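Local coordinates for tRNA nucleotidyl transferase-related protein (Thermotoga maritima, PDB 3H38) that adds the CCA end to tRNA from CTP and ATP, this chain being the nucleotidyltransferase part of a longer protein, at residues I178-A181 / I182-E185; R330-A333 / S334-Y337; V80-K84 / F85-S89. All blocks are in the same frame, centred on the assembly; numbering follows the deposited sequence.

Contact 1 of 3, residues I178-A181 / I182-E185; sequences ILRA and IRFE
Ile178 meets Ile182 one helical turn on, and it does so through its backbone: CD1 of Ile182 reaches back to Ile178 O at 3.4 Å. At Leu179 the link is the helical hydrogen bond, which Arg183 N donates to Leu179 O at 3.0 Å. Arg180 carries the contact. Its O accepts a bond from Phe184 N at 3.0 Å, while its side chain runs out beside that of Arg183 in the same direction. CG anti to the carbonyl carbon (chi1 -68°) and a bend at chi3 bring its guanidinium alongside that of Arg183. The two planes stand at right angles, with Arg183 NH1 over one face of the Arg180 group, 3.5 Å from Arg180 NH2. Arg180 NH1 also approaches the edge of the Phe184 ring, in the ring plane, 3.8 Å from CE1. Both arginines bind ATP and CTP in nucleotide-bound structures of this protein; this chain is without nucleotide. Glu220 holds the two of them in salt bridges, which probably steadies the pair; Asp130, another nucleotide-binding residue, pairs with Arg180 NH1. Ala181 closes the turn, its O taking the N-H of Glu185 at 2.8 Å. The segment thus shows the i to i+4 bonding of an alpha-helix. Helix 177-187 lays Leu179 against Leu221 and Ile224 of helix 214-225, Ile182 against Met237 of helix 230-239, and Ile178 against Val242 of helix 242-246.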
ATOM      1  N   ILE A 178      11.175  -8.381  -6.090  1.00 32.56           N
ATOM      2  CA  ILE A 178      10.329  -9.013  -7.087  1.00 20.09           C
ATOM      3  C   ILE A 178       9.032  -8.199  -7.180  1.00 25.71           C
ATOM      4  O   ILE A 178       8.581  -7.885  -8.269  1.00 21.88           O
ATOM      5  CB  ILE A 178      10.067 -10.487  -6.764  1.00 28.56           C
ATOM      6  CG1 ILE A 178      11.325 -11.321  -7.053  1.00 20.21           C
ATOM      7  CG2 ILE A 178       8.840 -11.009  -7.557  1.00 42.04           C
ATOM      8  CD1 ILE A 178      11.282 -12.718  -6.445  1.00 22.68           C
ATOM      9  N   LEU A 179       8.475  -7.830  -6.024  1.00 32.27           N
ATOM     10  CA  LEU A 179       7.232  -7.064  -5.942  1.00 23.95           C
ATOM     11  C   LEU A 179       7.503  -5.599  -6.287  1.00 30.20           C
ATOM     12  O   LEU A 179       6.711  -4.975  -7.011  1.00 24.19           O
ATOM     13  CB  LEU A 179       6.580  -7.216  -4.554  1.00 21.46           C
ATOM     14  CG  LEU A 179       6.104  -8.648  -4.184  1.00 34.87           C
ATOM     15  CD1 LEU A 179       5.728  -8.818  -2.723  1.00 27.19           C
ATOM     16  CD2 LEU A 179       4.902  -9.045  -5.031  1.00 47.32           C
ATOM     17  N   ARG A 180       8.637  -5.074  -5.807  1.00 27.46           N
ATOM     18  CA  ARG A 180       9.040  -3.691  -6.086  1.00 26.64           C
ATOM     19  C   ARG A 180       9.224  -3.405  -7.571  1.00 30.76           C
ATOM     20  O   ARG A 180       8.876  -2.305  -8.046  1.00 31.88           O
ATOM     21  CB  ARG A 180      10.319  -3.325  -5.341  1.00 26.94           C
ATOM     22  CG  ARG A 180      10.162  -3.251  -3.834  1.00 36.56           C
ATOM     23  CD  ARG A 180      11.489  -3.150  -3.153  1.00 33.01           C
ATOM     24  NE  ARG A 180      12.133  -1.903  -3.512  1.00 24.42           N
ATOM     25  CZ  ARG A 180      11.946  -0.770  -2.848  1.00 42.55           C
ATOM     26  NH1 ARG A 180      12.556   0.353  -3.242  1.00 42.93           N
ATOM     27  NH2 ARG A 180      11.156  -0.770  -1.778  1.00 35.99           N
ATOM     28  N   ALA A 181       9.764  -4.382  -8.303  1.00 29.28           N
ATOM     29  CA  ALA A 181       9.938  -4.227  -9.751  1.00 27.85           C
ATOM     30  C   ALA A 181       8.594  -4.040 -10.441  1.00 28.00           C
ATOM     31  O   ALA A 181       8.400  -3.115 -11.220  1.00 31.66           O
ATOM     32  CB  ALA A 181      10.693  -5.405 -10.346  1.00 28.18           C
ATOM     33  N   ILE A 182       7.645  -4.906 -10.133  1.00 30.11           N
ATOM     34  CA  ILE A 182       6.322  -4.744 -10.701  1.00 31.98           C
ATOM     35  C   ILE A 182       5.773  -3.374 -10.324  1.00 37.02           C
ATOM     36  O   ILE A 182       5.261  -2.646 -11.192  1.00 42.23           O
ATOM     37  CB  ILE A 182       5.384  -5.877 -10.231  1.00 40.24           C
ATOM     38  CG1 ILE A 182       5.799  -7.200 -10.880  1.00 28.80           C
ATOM     39  CG2 ILE A 182       3.929  -5.549 -10.516  1.00 46.68           C
ATOM     40  CD1 ILE A 182       5.681  -8.364  -9.941  1.00 24.32           C
ATOM     41  N   ARG A 183       5.902  -3.000  -9.070  1.00 34.51           N
ATOM     42  CA  ARG A 183       5.396  -1.741  -8.628  1.00 36.74           C
ATOM     43  C   ARG A 183       5.890  -0.539  -9.371  1.00 35.99           C
ATOM     44  O   ARG A 183       5.116   0.288  -9.713  1.00 31.08           O
ATOM     45  CB  ARG A 183       5.570  -1.533  -7.147  1.00 41.82           C
ATOM     46  CG  ARG A 183       5.428  -0.128  -6.751  1.00 33.18           C
ATOM     47  CD  ARG A 183       5.053   0.034  -5.347  1.00 38.48           C
ATOM     48  NE  ARG A 183       6.091  -0.489  -4.497  1.00 43.54           N
ATOM     49  CZ  ARG A 183       7.030   0.236  -3.932  1.00 58.39           C
ATOM     50  NH1 ARG A 183       7.952  -0.322  -3.196  1.00 42.27           N
ATOM     51  NH2 ARG A 183       7.037   1.520  -4.105  1.00 78.91           N
ATOM     52  N   PHE A 184       7.188  -0.430  -9.595  1.00 43.46           N
ATOM     53  CA  PHE A 184       7.731   0.703 -10.353  1.00 33.64           C
ATOM     54  C   PHE A 184       7.471   0.495 -11.846  1.00 34.74           C
ATOM     55  O   PHE A 184       7.420   1.444 -12.609  1.00 35.56           O
ATOM     56  CB  PHE A 184       9.233   0.893 -10.092  1.00 19.64           C
ATOM     57  CG  PHE A 184       9.578   1.329  -8.673  1.00 29.89           C
ATOM     58  CD1 PHE A 184      10.363   0.530  -7.858  1.00 34.91           C
ATOM     59  CD2 PHE A 184       9.166   2.548  -8.176  1.00 37.43           C
ATOM     60  CE1 PHE A 184      10.705   0.935  -6.567  1.00 38.22           C
ATOM     61  CE2 PHE A 184       9.505   2.951  -6.890  1.00 41.60           C
ATOM     62  CZ  PHE A 184      10.278   2.141  -6.088  1.00 36.15           C
ATOM     63  N   GLU A 185       7.329  -0.754 -12.267  1.00 41.60           N
ATOM     64  CA  GLU A 185       6.910  -1.033 -13.641  1.00 52.27           C
ATOM     65  C   GLU A 185       5.550  -0.406 -13.953  1.00 46.16           C
ATOM     66  O   GLU A 185       5.388   0.243 -14.976  1.00 41.61           O
ATOM     67  CB  GLU A 185       6.844  -2.535 -13.906  1.00 51.70           C
ATOM     68  CG  GLU A 185       7.387  -2.932 -15.263  1.00 45.20           C
ATOM     69  CD  GLU A 185       6.940  -4.317 -15.683  1.00 43.40           C
ATOM     70  OE1 GLU A 185       6.083  -4.913 -14.980  1.00 44.48           O
ATOM     71  OE2 GLU A 185       7.433  -4.806 -16.725  1.00 43.16           O
TER

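Contact 2 of 3, residues R330-A333 / S334-Y337; sequences RVPA and SFVY
Pro332 O and Ala333 O each receive a backbone N-H from three residues further on, Phe335 and Val336, and the two bonds close two overlapping beta turns, with the backbone angles of Ala333, Ser334 and Phe335 close to type I. They lie in the connection from helix 309-328 to helix 337-340. The first bond, Phe335 N to Pro332 O, is 3.0 Å long with an N-H...O angle of 162°; the second, Val336 N to Ala333 O, is 3.1 Å and more bent, with an N-H...O angle of 146°. In both, the donor stands well above the plane of the carbonyl, so neither bond points at a lone pair. Proline has no N-H of its own, and its part in the turn is as an acceptor.

Two further polar atoms are met by helices outside the turn. Val331 O is hydrogen-bonded to Tyr366 OH of helix 357-371, and Ser334 OG to Asp407 OD1 of helix 392-407. The serine hydroxyl stands between its own N and carbonyl carbon (chi1 47°), and within the turn its neighbour is Pro332 CB, 3.7 Å away.

Apolar contacts run between the side chains of Val331, Pro332 and Phe335. Phe335 lies alongside the Pro332 ring and points the same way, with CD1 3.6 Å from Pro332 CD. Val331 crosses the phenylalanine side chain at about a right angle, its CG1 lying against CB and CG; the modelled closeness of that pair is doubtful. The Phe335 ring also turns its edge to Pro332 O, in its own plane. On the second turn, the branch of Val336 that touches the acceptor is CG2, 3.5 Å from Ala333 O.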
ATOM      1  N   ARG A 330     -35.005  -8.739  -6.925  1.00 90.77           N
ATOM      2  CA  ARG A 330     -35.413  -7.468  -6.435  1.00 90.28           C
ATOM      3  C   ARG A 330     -36.100  -7.661  -5.095  1.00 87.90           C
ATOM      4  O   ARG A 330     -37.020  -6.947  -4.733  1.00 91.48           O
ATOM      5  CB  ARG A 330     -36.313  -6.838  -7.472  1.00 91.63           C
ATOM      6  CG  ARG A 330     -35.594  -6.473  -8.754  1.00 93.39           C
ATOM      7  CD  ARG A 330     -34.851  -5.179  -8.539  1.00102.34           C
ATOM      8  NE  ARG A 330     -33.930  -4.848  -9.615  1.00111.65           N
ATOM      9  CZ  ARG A 330     -33.913  -3.687 -10.256  1.00113.43           C
ATOM     10  NH1 ARG A 330     -34.761  -2.715  -9.918  1.00108.10           N
ATOM     11  NH2 ARG A 330     -33.040  -3.491 -11.219  1.00113.31           N
ATOM     12  N   VAL A 331     -35.572  -8.578  -4.318  1.00 80.03           N
ATOM     13  CA  VAL A 331     -36.074  -8.804  -2.998  1.00 82.99           C
ATOM     14  C   VAL A 331     -35.849  -7.543  -2.195  1.00 83.39           C
ATOM     15  O   VAL A 331     -35.006  -6.742  -2.516  1.00 74.48           O
ATOM     16  CB  VAL A 331     -35.339  -9.936  -2.324  1.00 85.96           C
ATOM     17  CG1 VAL A 331     -35.688  -9.970  -0.903  1.00 81.14           C
ATOM     18  CG2 VAL A 331     -35.680 -11.247  -2.960  1.00 85.02           C
ATOM     19  N   PRO A 332     -36.639  -7.386  -1.139  1.00 88.56           N
ATOM     20  CA  PRO A 332     -36.649  -6.188  -0.293  1.00 83.39           C
ATOM     21  C   PRO A 332     -35.393  -5.973   0.537  1.00 77.05           C
ATOM     22  O   PRO A 332     -34.715  -6.918   0.851  1.00 64.34           O
ATOM     23  CB  PRO A 332     -37.834  -6.457   0.626  1.00 76.19           C
ATOM     24  CG  PRO A 332     -38.664  -7.307  -0.121  1.00 82.56           C
ATOM     25  CD  PRO A 332     -37.798  -8.228  -0.844  1.00 85.48           C
ATOM     26  N   ALA A 333     -35.098  -4.728   0.880  1.00 77.43           N
ATOM     27  CA  ALA A 333     -33.898  -4.469   1.661  1.00 75.94           C
ATOM     28  C   ALA A 333     -33.837  -5.345   2.907  1.00 78.41           C
ATOM     29  O   ALA A 333     -32.760  -5.806   3.299  1.00 81.69           O
ATOM     30  CB  ALA A 333     -33.818  -2.997   2.043  1.00 75.43           C
ATOM     31  N   SER A 334     -34.988  -5.579   3.530  1.00 72.36           N
ATOM     32  CA  SER A 334     -35.023  -6.323   4.790  1.00 67.27           C
ATOM     33  C   SER A 334     -34.340  -7.690   4.695  1.00 64.22           C
ATOM     34  O   SER A 334     -33.870  -8.227   5.704  1.00 59.90           O
ATOM     35  CB  SER A 334     -36.460  -6.469   5.316  1.00 68.03           C
ATOM     36  OG  SER A 334     -37.371  -6.887   4.314  1.00 76.38           O
ATOM     37  N   PHE A 335     -34.280  -8.241   3.482  1.00 61.86           N
ATOM     38  CA  PHE A 335     -33.763  -9.594   3.270  1.00 63.78           C
ATOM     39  C   PHE A 335     -32.246  -9.721   3.157  1.00 66.08           C
ATOM     40  O   PHE A 335     -31.698 -10.811   3.372  1.00 61.00           O
ATOM     41  CB  PHE A 335     -34.397 -10.208   2.038  1.00 63.97           C
ATOM     42  CG  PHE A 335     -35.769 -10.706   2.273  1.00 69.42           C
ATOM     43  CD1 PHE A 335     -36.848  -9.836   2.243  1.00 78.08           C
ATOM     44  CD2 PHE A 335     -35.991 -12.043   2.535  1.00 71.21           C
ATOM     45  CE1 PHE A 335     -38.132 -10.294   2.461  1.00 78.02           C
ATOM     46  CE2 PHE A 335     -37.270 -12.509   2.755  1.00 80.39           C
ATOM     47  CZ  PHE A 335     -38.344 -11.632   2.717  1.00 79.71           C
ATOM     48  N   VAL A 336     -31.584  -8.619   2.805  1.00 59.47           N
ATOM     49  CA  VAL A 336     -30.130  -8.598   2.735  1.00 64.92           C
ATOM     50  C   VAL A 336     -29.541  -7.954   3.992  1.00 65.74           C
ATOM     51  O   VAL A 336     -28.325  -7.781   4.113  1.00 60.20           O
ATOM     52  CB  VAL A 336     -29.626  -7.851   1.474  1.00 74.87           C
ATOM     53  CG1 VAL A 336     -30.393  -8.309   0.228  1.00 68.12           C
ATOM     54  CG2 VAL A 336     -29.746  -6.352   1.661  1.00 77.34           C
ATOM     55  N   TYR A 337     -30.409  -7.592   4.930  1.00 66.92           N
ATOM     56  CA  TYR A 337     -29.927  -7.009   6.169  1.00 63.43           C
ATOM     57  C   TYR A 337     -28.974  -7.972   6.838  1.00 57.88           C
ATOM     58  O   TYR A 337     -27.837  -7.614   7.119  1.00 68.92           O
ATOM     59  CB  TYR A 337     -31.073  -6.685   7.121  1.00 67.95           C
ATOM     60  CG  TYR A 337     -30.655  -5.872   8.329  1.00 66.42           C
ATOM     61  CD1 TYR A 337     -30.172  -4.579   8.177  1.00 65.97           C
ATOM     62  CD2 TYR A 337     -30.757  -6.390   9.622  1.00 64.67           C
ATOM     63  CE1 TYR A 337     -29.784  -3.821   9.274  1.00 69.25           C
ATOM     64  CE2 TYR A 337     -30.372  -5.633  10.734  1.00 68.17           C
ATOM     65  CZ  TYR A 337     -29.884  -4.344  10.547  1.00 67.72           C
ATOM     66  OH  TYR A 337     -29.500  -3.567  11.619  1.00 59.71           O
TER

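Contact 3 of 3, residues V80-K84 / F85-S89; sequences VKHDK and FMTAS
Lys84 and Thr87 meet near the end of the loop: Lys84 CB lies 3.2 Å from Thr87 OG1, and CG follows at 3.4 Å from the same oxygen. The lysine thus lays the first carbons of its chain across the threonine, while beyond them the chain bends at chi2 (76°) and again at chi4, and its end leads away from Phe85-Ser89. Thr87 turns its other branch, CG2, to the edge of the His82 ring, near the ring plane; the modelled spacing there is too short to be relied on. His82 also brings CB to within 3.3 Å of Thr87 O. These contacts link the turn end of a beta-hairpin that joins edge strand 77-80 to strand 87-92 of the mixed sheet in the poly(A) polymerase-type head domain. The hairpin is closed by an antiparallel hydrogen-bonded pair, Val80 and Ser89, with Val80 N bonded to Ser89 O at 3.1 Å and Ser89 N to Val80 O at 3.0 Å. Val80 O has a further neighbour in the CA of Ala88 and stands over one face of the His82 ring. The hydroxyl of Ser89 is hydrogen-bonded to Asp99 OD1, and Asp99 binds magnesium in other structures of this protein, which is consistent with a place for His82 in the outer shell of that site. NE2 of the imidazole donates to Ser89 OG at 2.8 Å, the oxygen lying in the ring plane and the N-H...O angle being 155°.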
ATOM      1  N   VAL A  80      16.590  14.905  15.216  1.00 73.08           N
ATOM      2  CA  VAL A  80      16.245  13.568  15.681  1.00 73.63           C
ATOM      3  C   VAL A  80      17.323  12.568  15.242  1.00 73.96           C
ATOM      4  O   VAL A  80      17.610  12.448  14.050  1.00 73.01           O
ATOM      5  CB  VAL A  80      14.853  13.142  15.114  1.00 62.51           C
ATOM      6  CG1 VAL A  80      14.497  11.690  15.474  1.00 57.25           C
ATOM      7  CG2 VAL A  80      13.769  14.087  15.598  1.00 60.24           C
ATOM      8  N   LYS A  81      17.911  11.816  16.157  1.00 77.94           N
ATOM      9  CA  LYS A  81      18.760  10.719  15.720  1.00 81.22           C
ATOM     10  C   LYS A  81      17.841   9.625  15.306  1.00 80.48           C
ATOM     11  O   LYS A  81      16.658   9.840  15.183  1.00 88.31           O
ATOM     12  CB  LYS A  81      19.715  10.202  16.775  1.00 82.97           C
ATOM     13  CG  LYS A  81      20.073  11.198  17.814  1.00 90.27           C
ATOM     14  CD  LYS A  81      21.363  11.882  17.507  1.00 97.35           C
ATOM     15  CE  LYS A  81      21.326  13.290  18.018  1.00 97.24           C
ATOM     16  NZ  LYS A  81      22.667  13.781  18.283  1.00 94.15           N
ATOM     17  N   HIS A  82      18.345   8.436  15.090  1.00 71.01           N
ATOM     18  CA  HIS A  82      17.465   7.394  14.641  1.00 72.13           C
ATOM     19  C   HIS A  82      18.064   6.105  14.989  1.00 73.04           C
ATOM     20  O   HIS A  82      19.172   6.023  15.468  1.00 65.33           O
ATOM     21  CB  HIS A  82      17.289   7.385  13.117  1.00 70.95           C
ATOM     22  CG  HIS A  82      16.341   8.412  12.593  1.00 70.53           C
ATOM     23  ND1 HIS A  82      15.126   8.674  13.175  1.00 70.69           N
ATOM     24  CD2 HIS A  82      16.417   9.213  11.512  1.00 67.79           C
ATOM     25  CE1 HIS A  82      14.509   9.613  12.490  1.00 70.07           C
ATOM     26  NE2 HIS A  82      15.270   9.956  11.474  1.00 67.26           N
ATOM     27  N   ASP A  83      17.285   5.076  14.763  1.00 85.96           N
ATOM     28  CA  ASP A  83      17.787   3.755  14.863  1.00 92.91           C
ATOM     29  C   ASP A  83      17.900   3.322  13.415  1.00 90.07           C
ATOM     30  O   ASP A  83      16.949   2.855  12.823  1.00 89.73           O
ATOM     31  CB  ASP A  83      16.773   2.888  15.580  1.00 99.56           C
ATOM     32  CG  ASP A  83      16.789   3.067  17.078  1.00101.74           C
ATOM     33  OD1 ASP A  83      17.811   2.792  17.716  1.00 99.45           O
ATOM     34  OD2 ASP A  83      15.760   3.457  17.623  1.00101.98           O
ATOM     35  N   LYS A  84      19.082   3.506  12.862  1.00 81.19           N
ATOM     36  CA  LYS A  84      19.528   3.031  11.549  1.00 76.64           C
ATOM     37  C   LYS A  84      21.003   3.290  11.661  1.00 77.59           C
ATOM     38  O   LYS A  84      21.382   4.277  12.240  1.00 74.26           O
ATOM     39  CB  LYS A  84      18.906   3.815  10.435  1.00 78.77           C
ATOM     40  CG  LYS A  84      18.946   3.114   9.101  1.00 86.76           C
ATOM     41  CD  LYS A  84      17.937   2.015   9.009  1.00 83.98           C
ATOM     42  CE  LYS A  84      17.775   1.558   7.609  1.00 80.98           C
ATOM     43  NZ  LYS A  84      17.510   2.731   6.803  1.00 81.23           N
ATOM     44  N   PHE A  85      21.848   2.458  11.092  1.00 79.83           N
ATOM     45  CA  PHE A  85      23.228   2.453  11.488  1.00 90.87           C
ATOM     46  C   PHE A  85      23.803   3.844  11.668  1.00 84.45           C
ATOM     47  O   PHE A  85      24.425   4.079  12.680  1.00 91.75           O
ATOM     48  CB  PHE A  85      24.052   1.577  10.517  1.00100.40           C
ATOM     49  CG  PHE A  85      25.466   2.032  10.310  1.00102.21           C
ATOM     50  CD1 PHE A  85      26.392   1.943  11.312  1.00101.42           C
ATOM     51  CD2 PHE A  85      25.868   2.519   9.087  1.00102.22           C
ATOM     52  CE1 PHE A  85      27.677   2.348  11.101  1.00105.08           C
ATOM     53  CE2 PHE A  85      27.147   2.939   8.877  1.00104.35           C
ATOM     54  CZ  PHE A  85      28.052   2.857   9.874  1.00107.91           C
ATOM     55  N   MET A  86      23.555   4.765  10.761  1.00 60.42           N
ATOM     56  CA  MET A  86      23.918   6.172  10.936  1.00 59.30           C
ATOM     57  C   MET A  86      22.927   7.088  10.229  1.00 51.12           C
ATOM     58  O   MET A  86      23.129   7.475   9.088  1.00 42.18           O
ATOM     59  CB  MET A  86      25.311   6.439  10.392  1.00 54.26           C
ATOM     60  CG  MET A  86      26.412   5.778  11.173  1.00 56.28           C
ATOM     61  SD  MET A  86      27.781   6.915  11.389  1.00124.39           S
ATOM     62  CE  MET A  86      26.925   8.286  12.175  1.00 63.15           C
ATOM     63  N   THR A  87      21.863   7.442  10.923  1.00 46.27           N
ATOM     64  CA  THR A  87      20.745   8.077  10.279  1.00 53.27           C
ATOM     65  C   THR A  87      20.212   9.178  11.169  1.00 52.30           C
ATOM     66  O   THR A  87      20.074   9.020  12.390  1.00 53.86           O
ATOM     67  CB  THR A  87      19.658   7.039   9.951  1.00 60.68           C
ATOM     68  OG1 THR A  87      20.056   6.298   8.790  1.00 62.17           O
ATOM     69  CG2 THR A  87      18.333   7.709   9.672  1.00 66.52           C
ATOM     70  N   ALA A  88      19.930  10.311  10.553  1.00 38.01           N
ATOM     71  CA  ALA A  88      19.457  11.447  11.307  1.00 43.36           C
ATOM     72  C   ALA A  88      18.470  12.166  10.433  1.00 52.96           C
ATOM     73  O   ALA A  88      18.453  11.963   9.217  1.00 59.96           O
ATOM     74  CB  ALA A  88      20.615  12.364  11.669  1.00 37.20           C
ATOM     75  N   SER A  89      17.641  12.994  11.058  1.00 57.53           N
ATOM     76  CA  SER A  89      16.740  13.872  10.327  1.00 54.71           C
ATOM     77  C   SER A  89      16.710  15.246  10.990  1.00 53.72           C
ATOM     78  O   SER A  89      16.501  15.345  12.192  1.00 56.98           O
ATOM     79  CB  SER A  89      15.349  13.252  10.257  1.00 54.27           C
ATOM     80  OG  SER A  89      15.407  12.006   9.588  1.00 54.79           O
TER

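Overall arrangement
Along the chain the order is contact 3, contact 1, contact 2, and none touches another. Contact 3 belongs to the edge of the head-domain sheet, next to the magnesium-binding residues. Contact 1 lies about 27 Å away between centres, on helix 177-187, which carries nucleotide-binding arginines; their nearest atoms are about 11 Å apart, consistent with both flanking one active-site region. Contact 2 stands apart, about 43 Å from contact 1 and 57 Å from contact 3 between centres, on the other side of the chain's centre from contact 3. It joins two helices in the all-helical C-terminal part, remote from the annotated sites.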